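Local coordinates for cellulosome protein dockerin type I (Clostridium thermocellum, PDB 2WZ8) that probably binds plant cell-wall carbohydrate as a calcium-containing family 35 carbohydrate-binding module of a cellulosomal protein, at residues S33-G44 / N131-D142; G60-F68 / T113-N121. All blocks are in the same frame, centred on the assembly; numbering follows the deposited sequence. Where two conformers were deposited one is given.

Contact 1 (S33-G44 / N131-D142). With CA (calcium ion), chain B.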
loop_
_atom_site.group_PDB
_atom_site.type_symbol
_atom_site.label_atom_id
_atom_site.label_comp_id
_atom_site.label_asym_id
_atom_site.label_seq_id
_atom_site.Cartn_x
_atom_site.Cartn_y
_atom_site.Cartn_z
ATOM N N SER A 33 -1.887 12.488 -3.652
ATOM C CA SER A 33 -0.593 12.742 -4.285
ATOM C C SER A 33 -0.585 12.260 -5.718
ATOM O O SER A 33 -0.983 11.132 -6.032
ATOM C CB SER A 33 0.529 12.095 -3.477
ATOM O OG SER A 33 1.804 12.391 -3.976
ATOM N N GLY A 34 -0.189 13.160 -6.609
ATOM C CA GLY A 34 -0.148 12.835 -8.025
ATOM C C GLY A 34 -1.501 12.812 -8.713
ATOM O O GLY A 34 -1.607 12.537 -9.926
ATOM N N GLY A 35 -2.531 13.107 -7.936
ATOM C CA GLY A 35 -3.906 13.124 -8.396
ATOM C C GLY A 35 -4.558 11.777 -8.634
ATOM O O GLY A 35 -5.659 11.677 -9.170
ATOM N N GLN A 36 -3.916 10.742 -8.136
ATOM C CA GLN A 36 -4.469 9.383 -8.256
ATOM C C GLN A 36 -4.105 8.546 -7.037
ATOM O O GLN A 36 -3.137 8.842 -6.301
ATOM C CB GLN A 36 -3.912 8.650 -9.498
ATOM C CG GLN A 36 -4.271 9.225 -10.857
ATOM C CD GLN A 36 -3.655 8.341 -11.954
ATOM O OE1 GLN A 36 -4.179 7.296 -12.255
ATOM N NE2 GLN A 36 -2.544 8.750 -12.504
ATOM N N TYR A 37 -4.829 7.441 -6.915
ATOM C CA TYR A 37 -4.612 6.399 -5.882
ATOM C C TYR A 37 -4.999 5.067 -6.470
ATOM O O TYR A 37 -5.496 4.988 -7.612
ATOM C CB TYR A 37 -5.374 6.684 -4.595
ATOM C CG TYR A 37 -6.852 6.545 -4.788
ATOM C CD1 TYR A 37 -7.502 5.353 -4.501
ATOM C CD2 TYR A 37 -7.602 7.598 -5.298
ATOM C CE1 TYR A 37 -8.834 5.189 -4.745
ATOM C CE2 TYR A 37 -8.979 7.437 -5.532
ATOM C CZ TYR A 37 -9.572 6.249 -5.236
ATOM O OH TYR A 37 -10.923 6.061 -5.457
ATOM N N VAL A 38 -4.732 3.997 -5.721
ATOM C CA VAL A 38 -5.181 2.651 -6.111
ATOM C C VAL A 38 -6.202 2.166 -5.106
ATOM O O VAL A 38 -5.983 2.201 -3.922
ATOM C CB VAL A 38 -3.997 1.672 -6.293
ATOM C CG1 VAL A 38 -4.512 0.263 -6.535
ATOM C CG2 VAL A 38 -3.166 2.106 -7.443
ATOM N N GLY A 39 -7.357 1.746 -5.625
ATOM C CA GLY A 39 -8.477 1.251 -4.829
ATOM C C GLY A 39 -8.780 -0.194 -5.153
ATOM O O GLY A 39 -8.204 -0.793 -6.057
ATOM N N TRP A 40 -9.770 -0.683 -4.441
ATOM C CA TRP A 40 -10.336 -2.037 -4.571
ATOM C C TRP A 40 -9.261 -3.105 -4.420
ATOM O O TRP A 40 -9.231 -4.117 -5.115
ATOM C CB TRP A 40 -11.151 -2.174 -5.853
ATOM C CG TRP A 40 -12.282 -1.225 -5.778
ATOM C CD1 TRP A 40 -12.339 0.042 -6.312
ATOM C CD2 TRP A 40 -13.477 -1.366 -4.997
ATOM N NE1 TRP A 40 -13.504 0.667 -5.932
ATOM C CE2 TRP A 40 -14.219 -0.169 -5.131
ATOM C CE3 TRP A 40 -13.980 -2.377 -4.191
ATOM C CZ2 TRP A 40 -15.433 0.036 -4.488
ATOM C CZ3 TRP A 40 -15.199 -2.184 -3.565
ATOM C CH2 TRP A 40 -15.913 -0.983 -3.730
ATOM N N ILE A 41 -8.390 -2.838 -3.454
ATOM C CA ILE A 41 -7.383 -3.818 -3.017
ATOM C C ILE A 41 -8.014 -4.666 -1.928
ATOM O O ILE A 41 -8.266 -4.212 -0.835
ATOM C CB ILE A 41 -6.108 -3.141 -2.462
ATOM C CG1 ILE A 41 -5.506 -2.153 -3.449
ATOM C CG2 ILE A 41 -5.083 -4.186 -2.053
ATOM C CD1 ILE A 41 -4.526 -1.180 -2.777
ATOM N N GLY A 42 -8.272 -5.917 -2.234
ATOM C CA GLY A 42 -8.862 -6.844 -1.269
ATOM C C GLY A 42 -9.932 -7.738 -1.858
ATOM O O GLY A 42 -10.049 -7.878 -3.074
ATOM N N ASN A 43 -10.706 -8.348 -0.961
ATOM C CA ASN A 43 -11.745 -9.327 -1.353
ATOM C C ASN A 43 -11.151 -10.460 -2.183
ATOM O O ASN A 43 -11.729 -10.939 -3.160
ATOM C CB ASN A 43 -12.833 -8.630 -2.162
ATOM C CG ASN A 43 -13.999 -9.540 -2.435
ATOM O OD1 ASN A 43 -14.432 -10.286 -1.554
ATOM N ND2 ASN A 43 -14.480 -9.515 -3.670
ATOM N N GLY A 44 -9.974 -10.887 -1.774
ATOM C CA GLY A 44 -9.268 -11.967 -2.483
ATOM C C GLY A 44 -7.892 -11.569 -2.919
ATOM O O GLY A 44 -7.640 -10.436 -3.312
ATOM N N ASN A 131 -5.421 -8.174 0.388
ATOM C CA ASN A 131 -6.191 -8.749 1.479
ATOM C C ASN A 131 -6.972 -9.919 0.911
ATOM O O ASN A 131 -7.811 -9.742 0.036
ATOM C CB ASN A 131 -7.102 -7.673 2.111
ATOM C CG ASN A 131 -7.852 -8.176 3.320
ATOM O OD1 ASN A 131 -8.223 -9.347 3.383
ATOM N ND2 ASN A 131 -8.165 -7.272 4.253
ATOM N N GLY A 132 -6.631 -11.118 1.378
ATOM C CA GLY A 132 -7.180 -12.364 0.852
ATOM C C GLY A 132 -8.514 -12.788 1.368
ATOM O O GLY A 132 -9.098 -13.771 0.875
ATOM N N THR A 133 -9.030 -12.072 2.348
ATOM C CA THR A 133 -10.291 -12.425 2.988
ATOM C C THR A 133 -11.472 -11.897 2.179
ATOM O O THR A 133 -11.576 -10.715 1.854
ATOM C CB THR A 133 -10.320 -11.987 4.457
ATOM O OG1 THR A 133 -9.221 -12.609 5.142
ATOM C CG2 THR A 133 -11.636 -12.349 5.135
ATOM N N SER A 134 -12.371 -12.806 1.812
ATOM C CA SER A 134 -13.568 -12.392 1.056
ATOM C C SER A 134 -14.309 -11.298 1.827
ATOM O O SER A 134 -14.547 -11.409 3.032
ATOM C CB SER A 134 -14.538 -13.576 0.786
ATOM O OG SER A 134 -15.365 -13.790 1.912
ATOM N N GLY A 135 -14.627 -10.227 1.119
ATOM C CA GLY A 135 -15.382 -9.095 1.693
ATOM C C GLY A 135 -14.573 -8.102 2.526
ATOM O O GLY A 135 -15.118 -7.142 3.066
ATOM N N SER A 136 -13.276 -8.366 2.634
ATOM C CA SER A 136 -12.343 -7.549 3.434
ATOM C C SER A 136 -11.389 -6.803 2.519
ATOM O O SER A 136 -10.766 -7.395 1.632
ATOM C CB SER A 136 -11.549 -8.443 4.393
ATOM O OG SER A 136 -10.969 -7.726 5.467
ATOM N N TYR A 137 -11.269 -5.498 2.747
ATOM C CA TYR A 137 -10.443 -4.639 1.892
ATOM C C TYR A 137 -9.333 -3.951 2.663
ATOM O O TYR A 137 -9.487 -3.540 3.829
ATOM C CB TYR A 137 -11.276 -3.561 1.188
ATOM C CG TYR A 137 -12.254 -4.134 0.183
ATOM C CD1 TYR A 137 -11.868 -4.368 -1.132
ATOM C CD2 TYR A 137 -13.531 -4.489 0.567
ATOM C CE1 TYR A 137 -12.749 -4.909 -2.035
ATOM C CE2 TYR A 137 -14.426 -5.031 -0.340
ATOM C CZ TYR A 137 -14.010 -5.251 -1.630
ATOM O OH TYR A 137 -14.907 -5.766 -2.530
ATOM N N ALA A 138 -8.211 -3.822 1.977
ATOM C CA ALA A 138 -7.136 -2.905 2.390
ATOM C C ALA A 138 -7.574 -1.450 2.251
ATOM O O ALA A 138 -8.516 -1.158 1.536
ATOM C CB ALA A 138 -5.867 -3.135 1.537
ATOM N N PRO A 139 -6.908 -0.538 2.954
ATOM C CA PRO A 139 -7.154 0.861 2.631
ATOM C C PRO A 139 -6.807 1.145 1.168
ATOM O O PRO A 139 -6.045 0.404 0.525
ATOM C CB PRO A 139 -6.177 1.608 3.527
ATOM C CG PRO A 139 -5.084 0.656 3.758
ATOM C CD PRO A 139 -5.715 -0.694 3.802
ATOM N N ASN A 140 -7.335 2.264 0.691
ATOM C CA ASN A 140 -6.886 2.827 -0.594
ATOM C C ASN A 140 -5.466 3.373 -0.396
ATOM O O ASN A 140 -5.193 4.055 0.585
ATOM C CB ASN A 140 -7.829 3.924 -1.065
ATOM C CG ASN A 140 -9.193 3.419 -1.422
ATOM O OD1 ASN A 140 -9.401 2.211 -1.545
ATOM N ND2 ASN A 140 -10.120 4.332 -1.614
ATOM N N ILE A 141 -4.574 3.065 -1.322
ATOM C CA ILE A 141 -3.163 3.436 -1.206
ATOM C C ILE A 141 -2.834 4.533 -2.197
ATOM O O ILE A 141 -3.094 4.408 -3.389
ATOM C CB ILE A 141 -2.224 2.248 -1.367
ATOM C CG1 ILE A 141 -2.629 1.096 -0.428
ATOM C CG2 ILE A 141 -0.744 2.668 -1.203
ATOM C CD1 ILE A 141 -2.417 1.322 0.978
ATOM N N ASP A 142 -2.304 5.630 -1.667
ATOM C CA ASP A 142 -1.916 6.809 -2.469
ATOM C C ASP A 142 -0.473 6.708 -2.998
ATOM O O ASP A 142 -0.178 6.876 -4.195
ATOM C CB ASP A 142 -2.131 8.063 -1.623
ATOM C CG ASP A 142 -1.852 9.355 -2.355
ATOM O OD1 ASP A 142 -1.620 9.333 -3.589
ATOM O OD2 ASP A 142 -1.960 10.411 -1.687
HETATM CA CA CA B . -0.905 8.835 -5.662
HETATM O O HOH W 1 -11.476 1.072 -2.867
HETATM O O HOH W 2 -8.792 -0.682 -1.325
HETATM O O HOH W 3 -6.167 -8.368 -2.341
#

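Contact 2 (G60-F68 / T113-N121). With MG (magnesium ion), chain C.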
loop_
_atom_site.group_PDB
_atom_site.type_symbol
_atom_site.label_atom_id
_atom_site.label_comp_id
_atom_site.label_asym_id
_atom_site.label_seq_id
_atom_site.Cartn_x
_atom_site.Cartn_y
_atom_site.Cartn_z
ATOM N N GLY A 60 18.824 -4.244 4.668
ATOM C CA GLY A 60 18.464 -3.830 6.027
ATOM C C GLY A 60 17.005 -3.540 6.188
ATOM O O GLY A 60 16.218 -3.709 5.296
ATOM N N THR A 61 16.680 -3.159 7.394
ATOM C CA THR A 61 15.309 -2.769 7.744
ATOM C C THR A 61 15.134 -1.274 7.489
ATOM O O THR A 61 15.944 -0.415 7.902
ATOM C CB THR A 61 14.967 -3.144 9.205
ATOM O OG1 THR A 61 15.059 -4.569 9.358
ATOM C CG2 THR A 61 13.577 -2.655 9.581
ATOM N N TYR A 62 14.052 -0.980 6.768
ATOM C CA TYR A 62 13.699 0.385 6.416
ATOM C C TYR A 62 12.326 0.689 6.954
ATOM O O TYR A 62 11.504 -0.205 7.169
ATOM C CB TYR A 62 13.695 0.562 4.896
ATOM C CG TYR A 62 15.071 0.471 4.301
ATOM C CD1 TYR A 62 15.771 1.621 3.950
ATOM C CD2 TYR A 62 15.693 -0.768 4.095
ATOM C CE1 TYR A 62 17.048 1.550 3.426
ATOM C CE2 TYR A 62 16.965 -0.842 3.566
ATOM C CZ TYR A 62 17.632 0.317 3.221
ATOM O OH TYR A 62 18.905 0.290 2.699
ATOM N N ARG A 63 12.052 1.971 7.064
ATOM C CA ARG A 63 10.703 2.429 7.413
ATOM C C ARG A 63 9.974 2.761 6.128
ATOM O O ARG A 63 10.414 3.611 5.349
ATOM C CB ARG A 63 10.783 3.656 8.316
ATOM C CG ARG A 63 11.148 3.274 9.731
ATOM C CD ARG A 63 11.093 4.459 10.683
ATOM N NE ARG A 63 12.090 5.470 10.336
ATOM C CZ ARG A 63 11.848 6.564 9.614
ATOM N NH1 ARG A 63 10.617 6.803 9.148
ATOM N NH2 ARG A 63 12.840 7.418 9.353
ATOM N N MET A 64 8.842 2.107 5.947
ATOM C CA MET A 64 7.963 2.363 4.804
ATOM C C MET A 64 6.789 3.197 5.301
ATOM O O MET A 64 5.985 2.775 6.152
ATOM C CB MET A 64 7.438 1.068 4.197
ATOM C CG MET A 64 6.456 1.324 3.059
ATOM S SD MET A 64 5.909 -0.176 2.204
ATOM C CE MET A 64 5.046 -1.094 3.483
ATOM N N VAL A 65 6.738 4.413 4.803
ATOM C CA VAL A 65 5.673 5.335 5.147
ATOM C C VAL A 65 4.580 5.184 4.080
ATOM O O VAL A 65 4.808 5.458 2.896
ATOM C CB VAL A 65 6.154 6.813 5.138
ATOM C CG1 VAL A 65 4.999 7.738 5.616
ATOM C CG2 VAL A 65 7.399 7.005 5.997
ATOM N N VAL A 66 3.424 4.728 4.505
ATOM C CA VAL A 66 2.300 4.466 3.610
ATOM C C VAL A 66 1.291 5.583 3.766
ATOM O O VAL A 66 0.806 5.854 4.869
ATOM C CB VAL A 66 1.635 3.105 3.932
ATOM C CG1 VAL A 66 0.459 2.803 2.978
ATOM C CG2 VAL A 66 2.649 1.938 3.891
ATOM N N GLN A 67 0.974 6.218 2.649
ATOM C CA GLN A 67 -0.089 7.238 2.606
ATOM C C GLN A 67 -1.344 6.605 2.036
ATOM O O GLN A 67 -1.315 6.020 0.977
ATOM C CB GLN A 67 0.324 8.475 1.816
ATOM C CG GLN A 67 -0.724 9.586 1.871
ATOM C CD GLN A 67 -0.193 10.943 1.530
ATOM O OE1 GLN A 67 -0.604 11.567 0.523
ATOM N NE2 GLN A 67 0.709 11.424 2.352
ATOM N N PHE A 68 -2.427 6.729 2.780
ATOM C CA PHE A 68 -3.633 5.919 2.544
ATOM C C PHE A 68 -4.899 6.649 2.975
ATOM O O PHE A 68 -4.834 7.603 3.768
ATOM C CB PHE A 68 -3.507 4.569 3.286
ATOM C CG PHE A 68 -3.626 4.697 4.782
ATOM C CD1 PHE A 68 -4.851 4.547 5.409
ATOM C CD2 PHE A 68 -2.523 5.061 5.542
ATOM C CE1 PHE A 68 -4.995 4.730 6.757
ATOM C CE2 PHE A 68 -2.663 5.278 6.898
ATOM C CZ PHE A 68 -3.897 5.097 7.508
ATOM N N THR A 113 -0.869 9.086 6.988
ATOM C CA THR A 113 0.277 8.154 6.894
ATOM C C THR A 113 0.395 7.271 8.121
ATOM O O THR A 113 0.017 7.615 9.260
ATOM C CB THR A 113 1.606 8.869 6.672
ATOM O OG1 THR A 113 1.879 9.727 7.776
ATOM C CG2 THR A 113 1.568 9.695 5.376
ATOM N N ASP A 114 0.980 6.115 7.869
ATOM C CA ASP A 114 1.433 5.201 8.939
ATOM C C ASP A 114 2.693 4.501 8.476
ATOM O O ASP A 114 2.990 4.453 7.288
ATOM C CB ASP A 114 0.351 4.194 9.312
ATOM C CG ASP A 114 0.518 3.656 10.715
ATOM O OD1 ASP A 114 1.414 4.106 11.500
ATOM O OD2 ASP A 114 -0.255 2.731 11.048
ATOM N N ILE A 115 3.454 4.030 9.444
ATOM C CA ILE A 115 4.772 3.447 9.187
ATOM C C ILE A 115 4.767 1.969 9.470
ATOM O O ILE A 115 4.255 1.480 10.490
ATOM C CB ILE A 115 5.859 4.135 10.037
ATOM C CG1 ILE A 115 5.864 5.645 9.773
ATOM C CG2 ILE A 115 7.263 3.491 9.808
ATOM C CD1 ILE A 115 6.702 6.496 10.772
ATOM N N ILE A 116 5.387 1.270 8.545
ATOM C CA ILE A 116 5.570 -0.172 8.616
ATOM C C ILE A 116 7.028 -0.496 8.327
ATOM O O ILE A 116 7.564 -0.080 7.319
ATOM C CB ILE A 116 4.696 -0.941 7.588
ATOM C CG1 ILE A 116 3.203 -0.625 7.752
ATOM C CG2 ILE A 116 4.941 -2.427 7.690
ATOM C CD1 ILE A 116 2.360 -1.139 6.637
ATOM N N ASP A 117 7.651 -1.265 9.200
ATOM C CA ASP A 117 9.043 -1.643 8.976
ATOM C C ASP A 117 9.094 -2.794 7.971
ATOM O O ASP A 117 8.296 -3.729 8.017
ATOM C CB ASP A 117 9.728 -2.063 10.285
ATOM C CG ASP A 117 10.087 -0.887 11.188
ATOM O OD1 ASP A 117 10.050 0.287 10.797
ATOM O OD2 ASP A 117 10.456 -1.159 12.364
ATOM N N VAL A 118 10.043 -2.703 7.046
ATOM C CA VAL A 118 10.242 -3.717 6.028
ATOM C C VAL A 118 11.730 -4.045 5.888
ATOM O O VAL A 118 12.563 -3.155 5.923
ATOM C CB VAL A 118 9.648 -3.281 4.662
ATOM C CG1 VAL A 118 8.116 -3.205 4.744
ATOM C CG2 VAL A 118 10.258 -1.966 4.139
ATOM N N TYR A 119 12.029 -5.327 5.690
ATOM C CA TYR A 119 13.391 -5.766 5.404
ATOM C C TYR A 119 13.569 -5.879 3.897
ATOM O O TYR A 119 12.848 -6.626 3.215
ATOM C CB TYR A 119 13.733 -7.119 6.071
ATOM C CG TYR A 119 15.210 -7.421 5.922
ATOM C CD1 TYR A 119 16.120 -6.958 6.854
ATOM C CD2 TYR A 119 15.687 -8.100 4.816
ATOM C CE1 TYR A 119 17.447 -7.217 6.731
ATOM C CE2 TYR A 119 17.048 -8.344 4.665
ATOM C CZ TYR A 119 17.908 -7.870 5.620
ATOM O OH TYR A 119 19.269 -8.132 5.519
ATOM N N LEU A 120 14.534 -5.098 3.393
ATOM C CA LEU A 120 14.835 -5.032 1.980
ATOM C C LEU A 120 16.238 -5.500 1.681
ATOM O O LEU A 120 17.147 -5.367 2.487
ATOM C CB LEU A 120 14.669 -3.597 1.482
ATOM C CG LEU A 120 13.270 -2.985 1.674
ATOM C CD1 LEU A 120 13.269 -1.504 1.247
ATOM C CD2 LEU A 120 12.174 -3.791 0.987
ATOM N N ASN A 121 16.382 -6.067 0.496
ATOM C CA ASN A 121 17.702 -6.422 -0.064
ATOM C C ASN A 121 18.335 -5.221 -0.774
ATOM O O ASN A 121 17.630 -4.335 -1.239
ATOM C CB ASN A 121 17.584 -7.559 -1.069
ATOM C CG ASN A 121 16.980 -8.808 -0.481
ATOM O OD1 ASN A 121 17.315 -9.207 0.620
ATOM N ND2 ASN A 121 16.032 -9.409 -1.213
HETATM MG MG MG C . 2.064 3.701 13.475
HETATM O O HOH W 4 0.237 2.184 13.668
HETATM O O HOH W 5 3.133 2.028 12.811
HETATM O O HOH W 6 3.713 4.900 12.797
HETATM O O HOH W 7 0.881 5.472 13.867
HETATM O O HOH W 8 2.721 3.381 15.314
#

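Contact 1 (S33-G44 / N131-D142)
Ser33-Gly44 and Asn131-Asp142 run antiparallel as a mostly irregular pairing along one end of the beta-sandwich, from a calcium ion to a loop-to-loop junction. At the metal end Asp142 reaches the ion through OD1 (2.2 Å) and its carbonyl O, joined by the carbonyl oxygens of Ser33 and Gln36. With CG anti to the backbone N (chi1 -176°), the Asp142 carboxylate swings back to Ser33, whose N-H meets the syn lone pair of OD2 at 2.9 Å. Val38 and Ile141 form an isolated antiparallel hydrogen-bonded pair, and further on Gly42 and Tyr137 are bridged. Beside the first pair Asn140 ND2 comes within 3.5 Å of Tyr37 CE1, amide and ring planes 21° apart, and Asn140 OD1 accepts hydrogen bonds from two waters that accept from Trp40 N and Ile41 N. On the buried side the side chains of Ile41 and Ile141 cross at about a right angle, with Ile41 CD1 3.8 Å from Ile141 CG1. Trp40 presents its six-membered ring edge-on to the face of Tyr137 in an offset pair, centroids 5.3 Å apart. At the far end Asn43 N donates to Ser136 O, while Asn43 OD1 takes Gly135 N at 2.7 Å, gripping the type II turn Thr133-Ser136. The calcium cluster, built from three backbone carbonyls and the carboxylates of Asp142, Glu12 and Glu14, is consistent with the structural metal site of beta-sandwich carbohydrate-binding modules.

Contact 2 (G60-F68 / T113-N121)
Gly60-Phe68 and Thr113-Asn121 are neighbouring antiparallel strands of the four-stranded sheet of the beta-sandwich, with 112-120 at its edge. Their ladder is regular: Gly60-Leu120, Tyr62-Val118, Met64-Ile116 and Val66-Asp114 are hydrogen-bonded pairs, each closing two N-H···O bonds, so the N-H and C=O of all eight residues are engaged across the contact. Tyr62 N to Val118 O, at 2.8 Å and 174°, is nearly straight. Arg63, Val65 and Gln67 bond instead to strand 140-147, through Ala147, Ala145 and Asp142 with Lys143. On the outer strand Lys98 NZ donates to Asp117 O. On the outward face the aliphatic part of Arg63 lies against Ile115 CG2 and its CG approaches Asp117 OD1, although the guanidinium makes no salt bridge there. Tyr119 lays one ring face over Gly60 O. The inward face is mostly apolar, with Asp114 at one end. Met64, bent at chi3 (63°), brings CE to 3.9 Å from Val118 CG1 and also touches Ile116, packing against Ile90 of the opposing sheet. Tyr62 crosses Leu120 at about a right angle and sends its hydroxyl to Gln58 O. Asp114 carries several polar duties: OD2 accepts from His100 NE2 and from a water, and OD1 takes a weak bond from Ile115 N. That same OD1 binds magnesium at 2.1 Å, and five waters complete its six-fold shell, one of them donating to Ile115 O at 2.6 Å.

From the N terminus, the chain passes through 33-44 and then forms strand 60-69, which pairs with 112-120 much later in the chain to close the shorter loop of contact 2. Only after strand 123-130 does 131-142 come back to 33-44, so contact 1 closes a longer loop that encloses contact 2 entirely. Their centres are about 17 Å apart, on opposite sides of the chain's centre, yet they meet where strand 140-147 runs beside 60-69: Asp142 N probably donates to Gln67 O, and Ile141 and Pro139 pack on Val66 and Phe68. The shared sheet thus links the calcium end of contact 1 to the edge strand of contact 2.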